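Local coordinates for hypothetical protein PH0802 (Pyrococcus horikoshii, PDB 2DT4) that is of unknown function but belongs to the plant- and prokaryote-conserved (PPC) family and assembles as a trimer, at residues N78-H89 against E127-W138. Residues are numbered along the deposited sequence; the frame is centred on the assembly and turned at random.
Sequences NVSLKDGEPFVH and ERKPTKYGLALW
In a beta hairpin of the PPC domain, the side chains of Asn78, Ser80, Phe87 and His89 receive the long arm of Arg128 from the C-terminal tail. Arg128 N donates to Leu81 O at 2.9 Å, which docks the tail beside the hairpin strand. The extended arm runs past Phe87, where Arg128 CD lies 3.7 Å from Phe87 CD2, and the planar guanidinium spreads its N-H groups around its edge. Arg128 NH1 meets a lone pair of Asn78 OD1 at 2.8 Å, amide and guanidinium nearly coplanar (22°). Arg128 NH2 reaches Ala136 O at 3.0 Å. NE donates to water 1, which also bonds Asn78 OD1, Ser80 OG and Phe87 O. The hairpin turns at Lys82-Glu85 through a type I' turn, and strands 69-82 and 85-95 belong to the main mixed sheet. His89 CG lies over one guanidinium face and Trp138 NE1 over the centre of the opposite one. Trp138 NE1 donates to Ser80 OG at 2.9 Å, nearly straight at 166°; chi1 of 61° brings this small hydroxyl round, between the backbone N and carbonyl carbon. A methionine in place of Arg128 would probably cost Asn78 OD1 its arginine donor, leave Ala136 O without the NH2 bond and deprive Glu115 of the second subunit of its salt bridge with NH1. Farther along, the extended Lys82 lays CE 3.6 Å from Ala136 CB, a conveniently small methyl.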
loop_
_atom_site.group_PDB
_atom_site.type_symbol
_atom_site.label_atom_id
_atom_site.label_comp_id
_atom_site.label_asym_id
_atom_site.label_seq_id
_atom_site.Cartn_x
_atom_site.Cartn_y
_atom_site.Cartn_z
ATOM N N ASN A 78 -6.620 7.274 4.409
ATOM C CA ASN A 78 -7.542 8.140 3.702
ATOM C C ASN A 78 -7.776 9.430 4.475
ATOM O O ASN A 78 -7.458 9.536 5.660
ATOM C CB ASN A 78 -8.861 7.379 3.432
ATOM C CG ASN A 78 -9.471 6.810 4.680
ATOM O OD1 ASN A 78 -9.817 7.571 5.593
ATOM N ND2 ASN A 78 -9.557 5.465 4.767
ATOM N N VAL A 79 -8.317 10.411 3.760
ATOM C CA VAL A 79 -8.757 11.698 4.302
ATOM C C VAL A 79 -10.255 11.800 4.015
ATOM O O VAL A 79 -10.717 11.467 2.914
ATOM C CB VAL A 79 -8.003 12.901 3.676
ATOM C CG1 VAL A 79 -8.441 14.196 4.360
ATOM C CG2 VAL A 79 -6.487 12.752 3.786
ATOM N N SER A 80 -11.016 12.217 5.021
ATOM C CA SER A 80 -12.455 12.402 4.856
ATOM C C SER A 80 -12.953 13.375 5.889
ATOM O O SER A 80 -12.312 13.606 6.883
ATOM C CB SER A 80 -13.216 11.069 4.892
ATOM O OG SER A 80 -13.055 10.385 6.106
ATOM N N LEU A 81 -14.085 13.979 5.614
ATOM C CA LEU A 81 -14.682 14.929 6.542
ATOM C C LEU A 81 -15.068 14.283 7.868
ATOM O O LEU A 81 -15.674 13.225 7.893
ATOM C CB LEU A 81 -15.928 15.525 5.888
ATOM C CG LEU A 81 -16.811 16.526 6.598
ATOM C CD1 LEU A 81 -16.108 17.845 6.793
ATOM C CD2 LEU A 81 -18.087 16.737 5.774
ATOM N N LYS A 82 -14.701 14.925 8.969
ATOM C CA LYS A 82 -15.169 14.545 10.297
ATOM C C LYS A 82 -15.369 15.841 11.075
ATOM O O LYS A 82 -14.452 16.659 11.191
ATOM C CB LYS A 82 -14.187 13.651 11.047
ATOM C CG LYS A 82 -14.643 13.176 12.433
ATOM C CD LYS A 82 -13.553 12.397 13.093
ATOM C CE LYS A 82 -13.887 11.887 14.484
ATOM N NZ LYS A 82 -12.675 11.155 15.029
ATOM N N ASP A 83 -16.592 16.009 11.584
ATOM C CA ASP A 83 -16.958 17.210 12.323
ATOM C C ASP A 83 -16.534 18.501 11.586
ATOM O O ASP A 83 -16.004 19.428 12.202
ATOM C CB ASP A 83 -16.341 17.137 13.725
ATOM C CG ASP A 83 -16.711 15.850 14.486
ATOM O OD1 ASP A 83 -17.851 15.351 14.347
ATOM O OD2 ASP A 83 -15.908 15.262 15.251
ATOM N N GLY A 84 -16.692 18.531 10.270
ATOM C CA GLY A 84 -16.495 19.753 9.496
ATOM C C GLY A 84 -15.100 20.013 8.959
ATOM O O GLY A 84 -14.862 21.036 8.311
ATOM N N GLU A 85 -14.166 19.114 9.265
ATOM C CA GLU A 85 -12.772 19.313 8.918
ATOM C C GLU A 85 -12.197 18.051 8.282
ATOM O O GLU A 85 -12.614 16.925 8.620
ATOM C CB GLU A 85 -11.959 19.626 10.175
ATOM C CG GLU A 85 -12.368 20.917 10.864
ATOM C CD GLU A 85 -11.989 22.159 10.084
ATOM O OE1 GLU A 85 -12.509 23.246 10.429
ATOM O OE2 GLU A 85 -11.175 22.080 9.139
ATOM N N PRO A 86 -11.210 18.202 7.409
ATOM C CA PRO A 86 -10.555 16.997 6.893
ATOM C C PRO A 86 -9.890 16.250 8.031
ATOM O O PRO A 86 -9.235 16.864 8.897
ATOM C CB PRO A 86 -9.518 17.538 5.890
ATOM C CG PRO A 86 -9.306 18.919 6.255
ATOM C CD PRO A 86 -10.625 19.413 6.832
ATOM N N PHE A 87 -10.031 14.927 8.015
ATOM C CA PHE A 87 -9.576 14.039 9.064
ATOM C C PHE A 87 -8.796 12.866 8.430
ATOM O O PHE A 87 -9.252 12.232 7.472
ATOM C CB PHE A 87 -10.760 13.498 9.866
ATOM C CG PHE A 87 -10.375 12.583 10.965
ATOM C CD1 PHE A 87 -10.062 13.091 12.195
ATOM C CD2 PHE A 87 -10.326 11.205 10.781
ATOM C CE1 PHE A 87 -9.708 12.245 13.246
ATOM C CE2 PHE A 87 -9.948 10.365 11.811
ATOM C CZ PHE A 87 -9.660 10.912 13.059
ATOM N N VAL A 88 -7.609 12.618 8.966
ATOM C CA VAL A 88 -6.669 11.649 8.408
ATOM C C VAL A 88 -6.715 10.355 9.220
ATOM O O VAL A 88 -6.567 10.365 10.445
ATOM C CB VAL A 88 -5.244 12.213 8.373
ATOM C CG1 VAL A 88 -4.347 11.301 7.525
ATOM C CG2 VAL A 88 -5.244 13.634 7.823
ATOM N N HIS A 89 -6.957 9.238 8.531
ATOM C CA HIS A 89 -6.976 7.917 9.158
ATOM C C HIS A 89 -6.013 7.054 8.393
ATOM O O HIS A 89 -6.182 6.856 7.196
ATOM C CB HIS A 89 -8.367 7.311 9.164
ATOM C CG HIS A 89 -8.468 6.038 9.936
ATOM N ND1 HIS A 89 -7.798 5.847 11.130
ATOM C CD2 HIS A 89 -9.122 4.877 9.678
ATOM C CE1 HIS A 89 -8.061 4.631 11.584
ATOM N NE2 HIS A 89 -8.869 4.031 10.730
ATOM N N GLU A 127 -18.579 10.919 4.960
ATOM C CA GLU A 127 -18.233 11.552 6.235
ATOM C C GLU A 127 -18.150 10.580 7.411
ATOM O O GLU A 127 -18.996 9.658 7.520
ATOM C CB GLU A 127 -19.365 12.564 6.475
ATOM C CG GLU A 127 -19.214 13.432 7.711
ATOM C CD GLU A 127 -20.229 14.569 7.763
ATOM O OE1 GLU A 127 -21.039 14.760 6.794
ATOM O OE2 GLU A 127 -20.205 15.264 8.804
ATOM N N ARG A 128 -17.149 10.778 8.276
ATOM C CA ARG A 128 -17.007 9.962 9.474
ATOM C C ARG A 128 -17.941 10.475 10.556
ATOM O O ARG A 128 -17.874 11.644 10.939
ATOM C CB ARG A 128 -15.599 9.981 10.018
ATOM C CG ARG A 128 -14.574 9.305 9.160
ATOM C CD ARG A 128 -13.215 9.166 9.816
ATOM N NE ARG A 128 -12.298 8.488 8.899
ATOM C CZ ARG A 128 -12.295 7.177 8.660
ATOM N NH1 ARG A 128 -11.457 6.693 7.746
ATOM N NH2 ARG A 128 -13.094 6.339 9.293
ATOM N N LYS A 129 -18.827 9.612 11.009
ATOM C CA LYS A 129 -19.754 9.956 12.086
ATOM C C LYS A 129 -19.681 8.915 13.163
ATOM O O LYS A 129 -19.327 7.757 12.909
ATOM C CB LYS A 129 -21.178 10.096 11.559
ATOM C CG LYS A 129 -21.347 11.189 10.517
ATOM C CD LYS A 129 -22.760 11.337 10.015
ATOM C CE LYS A 129 -22.866 12.308 8.853
ATOM N NZ LYS A 129 -24.112 12.157 8.033
ATOM N N PRO A 130 -20.031 9.281 14.386
ATOM C CA PRO A 130 -20.011 8.305 15.483
ATOM C C PRO A 130 -20.842 7.059 15.240
ATOM O O PRO A 130 -21.891 7.107 14.578
ATOM C CB PRO A 130 -20.597 9.102 16.656
ATOM C CG PRO A 130 -20.299 10.511 16.321
ATOM C CD PRO A 130 -20.477 10.615 14.852
ATOM N N THR A 131 -20.371 5.945 15.805
ATOM C CA THR A 131 -21.074 4.669 15.706
ATOM C C THR A 131 -21.055 4.002 17.084
ATOM O O THR A 131 -20.332 4.394 17.977
ATOM C CB THR A 131 -20.464 3.692 14.658
ATOM O OG1 THR A 131 -19.170 3.273 15.104
ATOM C CG2 THR A 131 -20.250 4.375 13.314
ATOM N N LYS A 132 -21.864 2.980 17.206
ATOM C CA LYS A 132 -21.984 2.216 18.442
ATOM C C LYS A 132 -20.642 1.595 18.823
ATOM O O LYS A 132 -20.352 1.394 20.010
ATOM C CB LYS A 132 -23.056 1.137 18.264
ATOM C CG LYS A 132 -22.831 0.197 17.087
ATOM C CD LYS A 132 -23.819 -0.959 17.040
ATOM C CE LYS A 132 -23.904 -1.521 15.622
ATOM N NZ LYS A 132 -24.577 -2.845 15.518
ATOM N N TYR A 133 -19.792 1.349 17.823
ATOM C CA TYR A 133 -18.479 0.760 18.101
ATOM C C TYR A 133 -17.511 1.708 18.820
ATOM O O TYR A 133 -16.499 1.277 19.340
ATOM C CB TYR A 133 -17.821 0.217 16.818
ATOM C CG TYR A 133 -18.715 -0.488 15.801
ATOM C CD1 TYR A 133 -19.052 0.128 14.604
ATOM C CD2 TYR A 133 -19.176 -1.787 16.013
ATOM C CE1 TYR A 133 -19.859 -0.505 13.657
ATOM C CE2 TYR A 133 -19.974 -2.444 15.072
ATOM C CZ TYR A 133 -20.311 -1.798 13.885
ATOM O OH TYR A 133 -21.104 -2.422 12.927
ATOM N N GLY A 134 -17.796 3.007 18.838
ATOM C CA GLY A 134 -16.881 3.988 19.337
ATOM C C GLY A 134 -15.866 4.388 18.285
ATOM O O GLY A 134 -14.876 5.009 18.612
ATOM N N LEU A 135 -16.133 4.026 17.033
ATOM C CA LEU A 135 -15.319 4.464 15.903
ATOM C C LEU A 135 -16.125 5.439 15.063
ATOM O O LEU A 135 -17.314 5.230 14.876
ATOM C CB LEU A 135 -14.954 3.287 15.013
ATOM C CG LEU A 135 -14.084 2.247 15.700
ATOM C CD1 LEU A 135 -14.075 0.985 14.912
ATOM C CD2 LEU A 135 -12.689 2.773 15.885
ATOM N N ALA A 136 -15.449 6.442 14.498
ATOM C CA ALA A 136 -16.114 7.384 13.585
ATOM C C ALA A 136 -15.957 6.809 12.190
ATOM O O ALA A 136 -14.831 6.688 11.698
ATOM C CB ALA A 136 -15.503 8.747 13.669
ATOM N N LEU A 137 -17.078 6.402 11.609
ATOM C CA LEU A 137 -17.047 5.723 10.295
ATOM C C LEU A 137 -17.978 6.326 9.274
ATOM O O LEU A 137 -18.940 7.009 9.608
ATOM C CB LEU A 137 -17.510 4.272 10.510
ATOM C CG LEU A 137 -16.712 3.432 11.526
ATOM C CD1 LEU A 137 -17.318 2.101 11.791
ATOM C CD2 LEU A 137 -15.259 3.297 11.094
ATOM N N TRP A 138 -17.698 6.056 8.001
ATOM C CA TRP A 138 -18.571 6.420 6.897
ATOM C C TRP A 138 -19.811 5.523 6.888
ATOM O O TRP A 138 -19.778 4.415 7.419
ATOM C CB TRP A 138 -17.863 6.163 5.557
ATOM C CG TRP A 138 -16.483 6.752 5.447
ATOM C CD1 TRP A 138 -16.020 7.884 6.006
ATOM C CD2 TRP A 138 -15.392 6.169 4.742
ATOM N NE1 TRP A 138 -14.695 8.061 5.690
ATOM C CE2 TRP A 138 -14.291 7.016 4.903
ATOM C CE3 TRP A 138 -15.245 5.021 3.964
ATOM C CZ2 TRP A 138 -13.046 6.744 4.325
ATOM C CZ3 TRP A 138 -14.007 4.729 3.426
ATOM C CH2 TRP A 138 -12.928 5.606 3.586
HETATM O O HOH W 1 -10.429 9.759 7.019
HETATM O O HOH W 2 -18.829 14.255 10.912
HETATM O O HOH W 3 -17.577 12.231 14.187
#